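Local coordinates for protein methylmalonyl-CoA carboxyltransferase 5S subunit (Propionibacterium freudenreichii subsp. shermanii, PDB 1RQB) that transfers a carboxyl group from the biotin of the 1.3S subunit to pyruvate, forming oxaloacetate, with the help of a bound cobalt ion, at residues 441-444 with 449-452; 70-75 with 453-458; 101-106 with 120-125. All blocks are in the same frame, centred on the assembly; numbering follows the deposited sequence.

Interaction 1 of 3, residues 441-444 with 449-452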
loop_
_atom_site.group_PDB
_atom_site.type_symbol
_atom_site.label_atom_id
_atom_site.label_comp_id
_atom_site.label_asym_id
_atom_site.label_seq_id
_atom_site.Cartn_x
_atom_site.Cartn_y
_atom_site.Cartn_z
ATOM N N LYS A 441 21.094 -31.688 28.256
ATOM C CA LYS A 441 21.347 -30.747 29.355
ATOM C C LYS A 441 20.391 -29.562 29.202
ATOM O O LYS A 441 20.244 -29.015 28.111
ATOM C CB LYS A 441 22.796 -30.253 29.290
ATOM C CG LYS A 441 23.152 -29.223 30.351
ATOM C CD LYS A 441 24.577 -28.723 30.174
ATOM C CE LYS A 441 24.919 -27.655 31.206
ATOM N NZ LYS A 441 26.260 -27.049 30.963
ATOM N N GLY A 442 19.735 -29.169 30.292
ATOM C CA GLY A 442 18.800 -28.061 30.229
ATOM C C GLY A 442 17.336 -28.471 30.153
ATOM O O GLY A 442 16.452 -27.676 30.471
ATOM N N PHE A 443 17.073 -29.703 29.722
ATOM C CA PHE A 443 15.702 -30.227 29.624
ATOM C C PHE A 443 14.986 -30.008 30.961
ATOM O O PHE A 443 15.504 -30.379 32.012
ATOM C CB PHE A 443 15.762 -31.718 29.262
ATOM C CG PHE A 443 14.427 -32.396 29.235
ATOM C CD1 PHE A 443 14.076 -33.297 30.234
ATOM C CD2 PHE A 443 13.522 -32.143 28.210
ATOM C CE1 PHE A 443 12.840 -33.939 30.218
ATOM C CE2 PHE A 443 12.280 -32.776 28.181
ATOM C CZ PHE A 443 11.936 -33.678 29.189
ATOM N N ASN A 444 13.785 -29.421 30.928
ATOM C CA ASN A 444 13.082 -29.120 32.184
ATOM C C ASN A 444 12.009 -30.157 32.528
ATOM O O ASN A 444 11.195 -29.926 33.420
ATOM C CB ASN A 444 12.475 -27.702 32.155
ATOM C CG ASN A 444 11.376 -27.536 31.117
ATOM O OD1 ASN A 444 10.788 -28.509 30.648
ATOM N ND2 ASN A 444 11.080 -26.281 30.768
ATOM N N ASP A 449 8.729 -29.169 26.635
ATOM C CA ASP A 449 10.129 -29.331 26.221
ATOM C C ASP A 449 10.277 -30.562 25.323
ATOM O O ASP A 449 11.090 -30.562 24.399
ATOM C CB ASP A 449 11.042 -29.449 27.450
ATOM C CG ASP A 449 11.778 -28.146 27.771
ATOM O OD1 ASP A 449 11.272 -27.048 27.430
ATOM O OD2 ASP A 449 12.865 -28.225 28.388
ATOM N N VAL A 450 9.514 -31.622 25.589
ATOM C CA VAL A 450 9.586 -32.804 24.717
ATOM C C VAL A 450 9.070 -32.409 23.332
ATOM O O VAL A 450 9.606 -32.828 22.307
ATOM C CB VAL A 450 8.737 -33.985 25.280
ATOM C CG1 VAL A 450 8.763 -35.168 24.313
ATOM C CG2 VAL A 450 9.287 -34.416 26.650
ATOM N N LEU A 451 8.034 -31.576 23.301
ATOM C CA LEU A 451 7.485 -31.108 22.020
ATOM C C LEU A 451 8.547 -30.283 21.291
ATOM O O LEU A 451 8.737 -30.419 20.083
ATOM C CB LEU A 451 6.222 -30.268 22.256
ATOM C CG LEU A 451 5.023 -31.105 22.692
ATOM C CD1 LEU A 451 3.932 -30.232 23.271
ATOM C CD2 LEU A 451 4.505 -31.901 21.492
ATOM N N THR A 452 9.261 -29.434 22.024
ATOM C CA THR A 452 10.295 -28.622 21.369
ATOM C C THR A 452 11.324 -29.546 20.716
ATOM O O THR A 452 11.774 -29.304 19.596
ATOM C CB THR A 452 10.996 -27.678 22.370
ATOM O OG1 THR A 452 10.054 -26.707 22.830
ATOM C CG2 THR A 452 12.167 -26.945 21.705
HETATM O O HOH W 1 9.141 -25.247 28.216
#
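Asp449 meets both Asn444 and Phe443: its carboxylate lies against Asn444, while its CB also touches the Phe443 ring. The side chains of Asn444 and Asp449 cross obliquely, yet the amide and carboxylate planes differ by only 14°, and their CG atoms come within 3.4 Å. Asn444 OD1 and Asp449 OD2 are 3.1 Å apart, but both are acceptors and form no bond; OD1 of Asn444 is instead hydrogen-bonded to Thr446 OG1. The bond that joins the segments comes from the backbone: Asn444 N reaches Asp449 OD2 at 3.0 Å, nearly straight (162°) and from above the carboxylate plane. A water accepts a weak bond from Asn444 ND2 and donates to Asp449 OD1 at 2.9 Å.

Phe443 holds CG anti to its backbone N (chi1 176°), which swings the ring over to the helix. Its side chain and that of Asp449 slide past each other in opposite directions. There Phe443 CE2 lies 3.6 Å from Asp449 CB, while Val450 CG2 touches the ring's edge, 3.7 Å from CE2. Phe464 touches both Phe443 and Asp449.

Arg467 ties the pieces together, forming a salt bridge with Asp449 OD1 and a hydrogen bond with Gly442 O. With an alanine here in place of Asp449, Asn444 N would probably lose its acceptor and Arg467 its carboxylate mate, leaving the loop freer to shift. The example illustrates how an acidic side chain near the start of a helix can fasten the loop leading into it: one carboxylate answers a backbone N-H and a guanidinium, and its negative charge is probably stabilised by both.

Interaction 2 of 3, residues 70-75 with 453-458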
loop_
_atom_site.group_PDB
_atom_site.type_symbol
_atom_site.label_atom_id
_atom_site.label_comp_id
_atom_site.label_asym_id
_atom_site.label_seq_id
_atom_site.Cartn_x
_atom_site.Cartn_y
_atom_site.Cartn_z
ATOM N N ALA A 70 5.988 -19.477 11.887
ATOM C CA ALA A 70 7.444 -19.622 12.035
ATOM C C ALA A 70 7.937 -19.041 13.363
ATOM O O ALA A 70 9.139 -19.060 13.628
ATOM C CB ALA A 70 8.149 -18.910 10.873
ATOM N N THR A 71 7.049 -18.553 14.223
ATOM C CA THR A 71 7.525 -17.925 15.464
ATOM C C THR A 71 8.122 -18.936 16.445
ATOM O O THR A 71 9.000 -18.584 17.232
ATOM C CB THR A 71 6.426 -17.129 16.194
ATOM O OG1 THR A 71 5.393 -18.015 16.627
ATOM C CG2 THR A 71 5.851 -16.053 15.282
ATOM N N TYR A 72 7.658 -20.185 16.432
ATOM C CA TYR A 72 8.214 -21.176 17.364
ATOM C C TYR A 72 9.695 -21.366 17.026
ATOM O O TYR A 72 10.573 -21.247 17.879
ATOM C CB TYR A 72 7.451 -22.496 17.221
ATOM C CG TYR A 72 7.576 -23.456 18.389
ATOM C CD1 TYR A 72 6.491 -23.688 19.239
ATOM C CD2 TYR A 72 8.753 -24.181 18.606
ATOM C CE1 TYR A 72 6.565 -24.628 20.268
ATOM C CE2 TYR A 72 8.839 -25.132 19.638
ATOM C CZ TYR A 72 7.737 -25.347 20.457
ATOM O OH TYR A 72 7.789 -26.292 21.452
ATOM N N ASP A 73 9.962 -21.633 15.758
ATOM C CA ASP A 73 11.338 -21.815 15.274
ATOM C C ASP A 73 12.184 -20.577 15.587
ATOM O O ASP A 73 13.304 -20.694 16.081
ATOM C CB ASP A 73 11.340 -22.043 13.760
ATOM C CG ASP A 73 12.750 -22.043 13.178
ATOM O OD1 ASP A 73 13.434 -23.081 13.276
ATOM O OD2 ASP A 73 13.187 -20.999 12.643
ATOM N N SER A 74 11.669 -19.385 15.298
ATOM C CA SER A 74 12.454 -18.161 15.520
ATOM C C SER A 74 12.821 -17.984 16.994
ATOM O O SER A 74 13.929 -17.568 17.329
ATOM C CB SER A 74 11.684 -16.932 15.057
ATOM O OG SER A 74 12.488 -15.773 15.230
ATOM N N CYS A 75 11.876 -18.275 17.876
ATOM C CA CYS A 75 12.124 -18.119 19.316
ATOM C C CYS A 75 13.328 -18.951 19.759
ATOM O O CYS A 75 14.241 -18.439 20.406
ATOM C CB CYS A 75 10.899 -18.568 20.121
ATOM S SG CYS A 75 9.596 -17.324 20.261
ATOM N N TYR A 453 11.685 -30.617 21.413
ATOM C CA TYR A 453 12.667 -31.569 20.879
ATOM C C TYR A 453 12.086 -32.318 19.676
ATOM O O TYR A 453 12.773 -32.538 18.680
ATOM C CB TYR A 453 13.077 -32.579 21.952
ATOM C CG TYR A 453 14.002 -33.639 21.427
ATOM C CD1 TYR A 453 15.323 -33.339 21.105
ATOM C CD2 TYR A 453 13.538 -34.938 21.187
ATOM C CE1 TYR A 453 16.169 -34.305 20.545
ATOM C CE2 TYR A 453 14.376 -35.913 20.630
ATOM C CZ TYR A 453 15.686 -35.585 20.312
ATOM O OH TYR A 453 16.511 -36.531 19.748
ATOM N N ALA A 454 10.822 -32.714 19.756
ATOM C CA ALA A 454 10.201 -33.455 18.648
ATOM C C ALA A 454 10.076 -32.574 17.402
ATOM O O ALA A 454 10.239 -33.045 16.277
ATOM C CB ALA A 454 8.812 -33.960 19.074
ATOM N N LEU A 455 9.795 -31.290 17.609
ATOM C CA LEU A 455 9.590 -30.355 16.492
ATOM C C LEU A 455 10.911 -29.872 15.889
ATOM O O LEU A 455 11.005 -29.692 14.676
ATOM C CB LEU A 455 8.774 -29.148 16.967
ATOM C CG LEU A 455 7.335 -29.444 17.392
ATOM C CD1 LEU A 455 6.709 -28.214 18.042
ATOM C CD2 LEU A 455 6.542 -29.867 16.180
ATOM N N PHE A 456 11.924 -29.653 16.725
ATOM C CA PHE A 456 13.211 -29.126 16.244
ATOM C C PHE A 456 14.368 -29.865 16.922
ATOM O O PHE A 456 15.102 -29.298 17.729
ATOM C CB PHE A 456 13.284 -27.614 16.536
ATOM C CG PHE A 456 12.195 -26.821 15.855
ATOM C CD1 PHE A 456 11.003 -26.534 16.514
ATOM C CD2 PHE A 456 12.330 -26.445 14.519
ATOM C CE1 PHE A 456 9.961 -25.892 15.856
ATOM C CE2 PHE A 456 11.291 -25.800 13.849
ATOM C CZ PHE A 456 10.105 -25.526 14.518
ATOM N N PRO A 457 14.562 -31.140 16.571
ATOM C CA PRO A 457 15.622 -31.990 17.137
ATOM C C PRO A 457 17.040 -31.413 17.124
ATOM O O PRO A 457 17.810 -31.634 18.057
ATOM C CB PRO A 457 15.565 -33.257 16.282
ATOM C CG PRO A 457 14.208 -33.242 15.672
ATOM C CD PRO A 457 13.908 -31.798 15.425
ATOM N N GLN A 458 17.371 -30.674 16.069
ATOM C CA GLN A 458 18.726 -30.136 15.881
ATOM C C GLN A 458 18.938 -28.810 16.616
ATOM O O GLN A 458 20.078 -28.416 16.856
ATOM C CB GLN A 458 18.993 -29.939 14.389
ATOM C CG GLN A 458 18.686 -31.169 13.542
ATOM C CD GLN A 458 19.445 -32.408 13.985
ATOM O OE1 GLN A 458 19.000 -33.532 13.756
ATOM N NE2 GLN A 458 20.602 -32.207 14.610
#
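Tyr72 meets Leu455 and Phe456 where the TIM barrel touches the conserved carboxylase domain: its helix 71-77 follows barrel strand 63-68, and its partners are the last residue of helix 447-455 and the one just after it. In sequence, 377 residues lie between the two segments, a clear case of aromatic packing joining distant parts of a chain.

From CB, which points toward the other segment, the side chain of Tyr72 leaves with CG anti to the backbone N (chi1 -161°), a torsion that carries the ring across to Leu455 and Phe456. CD2 is the atom of Tyr72 that comes nearest, 3.5 Å from Phe456 CE1; the next atom, CE2, is 4.0 Å from that same carbon. The two rings meet rim to rim, neither over the other's face, with planes 22° apart and centroids 5.8 Å apart. Farther out, CZ lies 3.9 Å from Leu455 CD1, a methyl placed over one ring face and offset toward the rim in a CH-pi contact. At the tip, OH passes the same methyl and finds polar partners outside the segments, among them Trp84, whose ring also stands at about 90° to that of Tyr72.

Phe456, the first residue to leave the helical conformation, turns the CD1/CE1 side of its ring to Tyr72 and the CE2/CZ side to Asp73. Asp73 CA lies over one face of this ring, 4.0 Å from Phe456 CZ. Ala70, a substrate-binding residue, accepts a backbone bond from Ser74 N at its carbonyl O. Asp73 OD1, which forms a salt bridge with Arg77, also rests 3.5 Å from Phe456 CE2.

Interaction 3 of 3, residues 101-106 with 120-125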
loop_
_atom_site.group_PDB
_atom_site.type_symbol
_atom_site.label_atom_id
_atom_site.label_comp_id
_atom_site.label_asym_id
_atom_site.label_seq_id
_atom_site.Cartn_x
_atom_site.Cartn_y
_atom_site.Cartn_z
HETATM N N MSE A 101 -3.603 -18.907 16.695
HETATM C CA MSE A 101 -2.318 -19.393 16.173
HETATM C C MSE A 101 -2.557 -20.045 14.810
HETATM O O MSE A 101 -3.688 -20.377 14.458
HETATM C CB MSE A 101 -1.689 -20.453 17.088
HETATM C CG MSE A 101 -2.425 -21.802 17.109
HETATM SE SE MSE A 101 -1.407 -23.242 18.001
HETATM C CE MSE A 101 0.222 -23.126 16.951
ATOM N N LEU A 102 -1.472 -20.202 14.060
ATOM C CA LEU A 102 -1.484 -20.879 12.757
ATOM C C LEU A 102 -0.772 -22.215 12.981
ATOM O O LEU A 102 0.353 -22.238 13.480
ATOM C CB LEU A 102 -0.716 -20.058 11.709
ATOM C CG LEU A 102 -0.675 -20.708 10.317
ATOM C CD1 LEU A 102 -2.077 -20.692 9.713
ATOM C CD2 LEU A 102 0.310 -19.974 9.397
ATOM N N LEU A 103 -1.436 -23.316 12.635
ATOM C CA LEU A 103 -0.886 -24.662 12.854
ATOM C C LEU A 103 -0.989 -25.456 11.550
ATOM O O LEU A 103 -2.079 -25.598 11.000
ATOM C CB LEU A 103 -1.699 -25.356 13.949
ATOM C CG LEU A 103 -1.229 -26.742 14.386
ATOM C CD1 LEU A 103 0.151 -26.626 15.052
ATOM C CD2 LEU A 103 -2.245 -27.330 15.348
ATOM N N ARG A 104 0.128 -26.010 11.075
ATOM C CA ARG A 104 0.110 -26.709 9.782
ATOM C C ARG A 104 -0.294 -28.180 9.919
ATOM O O ARG A 104 0.457 -29.091 9.578
ATOM C CB ARG A 104 1.469 -26.545 9.081
ATOM C CG ARG A 104 1.465 -27.020 7.612
ATOM C CD ARG A 104 2.697 -26.539 6.841
ATOM N NE ARG A 104 3.968 -27.056 7.343
ATOM C CZ ARG A 104 4.649 -28.037 6.757
ATOM N NH1 ARG A 104 4.177 -28.605 5.654
ATOM N NH2 ARG A 104 5.810 -28.438 7.255
ATOM N N GLY A 105 -1.505 -28.399 10.410
ATOM C CA GLY A 105 -2.036 -29.749 10.542
ATOM C C GLY A 105 -1.157 -30.825 11.158
ATOM O O GLY A 105 -0.594 -30.643 12.238
ATOM N N GLN A 106 -1.019 -31.938 10.446
ATOM C CA GLN A 106 -0.265 -33.102 10.938
ATOM C C GLN A 106 1.221 -32.772 11.104
ATOM O O GLN A 106 1.934 -33.479 11.814
ATOM C CB GLN A 106 -0.441 -34.272 9.965
ATOM C CG GLN A 106 -0.179 -35.645 10.583
ATOM C CD GLN A 106 -1.286 -36.032 11.549
ATOM O OE1 GLN A 106 -2.445 -35.675 11.345
ATOM N NE2 GLN A 106 -0.939 -36.773 12.599
ATOM N N ASP A 120 -2.013 -34.753 19.227
ATOM C CA ASP A 120 -2.946 -34.638 20.357
ATOM C C ASP A 120 -2.296 -33.873 21.512
ATOM O O ASP A 120 -2.897 -32.964 22.082
ATOM C CB ASP A 120 -3.381 -36.018 20.872
ATOM C CG ASP A 120 -4.562 -36.588 20.105
ATOM O OD1 ASP A 120 -5.559 -35.848 19.922
ATOM O OD2 ASP A 120 -4.502 -37.776 19.696
ATOM N N ARG A 121 -1.070 -34.251 21.856
ATOM C CA ARG A 121 -0.370 -33.611 22.979
ATOM C C ARG A 121 -0.048 -32.143 22.699
ATOM O O ARG A 121 -0.130 -31.315 23.604
ATOM C CB ARG A 121 0.909 -34.363 23.314
ATOM C CG ARG A 121 0.631 -35.733 23.938
ATOM C CD ARG A 121 1.918 -36.438 24.263
ATOM N NE ARG A 121 1.710 -37.702 24.969
ATOM C CZ ARG A 121 1.559 -37.807 26.289
ATOM N NH1 ARG A 121 1.589 -36.725 27.059
ATOM N NH2 ARG A 121 1.400 -39.001 26.845
ATOM N N PHE A 122 0.327 -31.813 21.466
ATOM C CA PHE A 122 0.667 -30.418 21.149
ATOM C C PHE A 122 -0.572 -29.533 21.295
ATOM O O PHE A 122 -0.532 -28.474 21.919
ATOM C CB PHE A 122 1.192 -30.288 19.719
ATOM C CG PHE A 122 1.614 -28.876 19.361
ATOM C CD1 PHE A 122 2.928 -28.464 19.538
ATOM C CD2 PHE A 122 0.674 -27.947 18.905
ATOM C CE1 PHE A 122 3.317 -27.132 19.275
ATOM C CE2 PHE A 122 1.048 -26.604 18.637
ATOM C CZ PHE A 122 2.374 -26.203 18.824
ATOM N N VAL A 123 -1.673 -29.965 20.700
ATOM C CA VAL A 123 -2.912 -29.177 20.763
ATOM C C VAL A 123 -3.374 -29.049 22.215
ATOM O O VAL A 123 -3.767 -27.970 22.657
ATOM C CB VAL A 123 -3.999 -29.820 19.887
ATOM C CG1 VAL A 123 -5.331 -29.146 20.118
ATOM C CG2 VAL A 123 -3.590 -29.720 18.432
ATOM N N ASP A 124 -3.301 -30.149 22.964
ATOM C CA ASP A 124 -3.716 -30.135 24.375
ATOM C C ASP A 124 -2.902 -29.111 25.172
ATOM O O ASP A 124 -3.473 -28.329 25.929
ATOM C CB ASP A 124 -3.565 -31.536 24.995
ATOM C CG ASP A 124 -3.814 -31.538 26.497
ATOM O OD1 ASP A 124 -2.825 -31.538 27.264
ATOM O OD2 ASP A 124 -4.996 -31.527 26.912
ATOM N N LYS A 125 -1.577 -29.106 25.026
ATOM C CA LYS A 125 -0.734 -28.151 25.764
ATOM C C LYS A 125 -0.947 -26.718 25.272
ATOM O O LYS A 125 -0.893 -25.775 26.060
ATOM C CB LYS A 125 0.750 -28.538 25.667
ATOM C CG LYS A 125 1.116 -29.719 26.559
ATOM C CD LYS A 125 0.888 -29.313 28.019
ATOM C CE LYS A 125 1.160 -30.445 28.985
ATOM N NZ LYS A 125 0.836 -30.038 30.384
#
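Within one beta-alpha-beta unit of the TIM barrel, Met101 and Leu103 of strand 99-103 face Phe122 and Val123 of helix 116-128. The strand and helix segments run antiparallel (178°), their axes 12.2 Å apart, and apolar side chains bridge the distance. Leu103 slides past Phe122 in the opposite direction, setting CD1 3.7 Å from Phe122 CE2. Its other methyl, CD2, meets Val123 CG2 at 4.1 Å, the two side chains crossing at about a right angle; one leucine thus serves two neighbours on the helix with its two branches. Met101, present as selenomethionine, comes at the ring from the opposite direction. A bend at chi3 (-55°) turns its terminal methyl so that CE lies in the plane of the Phe122 ring, at its edge, 4.0 Å from CE2.

All four residues are buried, as expected for the layer between a barrel's strands and its outer helices. Backbone bonds from Met101 and Leu103 reach Val133, Arg135 and Phe137, and Leu102 bonds to Gly69. On the helix, Phe122 is covered by Leu451 and Leu455 of helix 447-455, and Val123 packs against Ala152 and Val153 of the adjacent helix 144-155.

How the interactions relate
Helix 447-455 is the element that unites the three contacts. Interaction 1 fastens its beginning to the preceding loop, interaction 2 sets its end against the barrel helix 71-77, and its Leu451 and Leu455 both pack on Phe122 of interaction 3. Interaction 3 is fully buried and wholly apolar; interactions 1 and 2 are both partly buried, 1 with exposed residues on its loop side. Interaction 1 combines a backbone-to-carboxylate bond and a water with the packing of Phe443, the charge being paired by Arg467 outside the segments; interaction 2, at the seam between domains, is largely aromatic and apolar. Thr452 OG1 and Tyr72 OH link these two through a probable hydrogen bond of 2.7 Å.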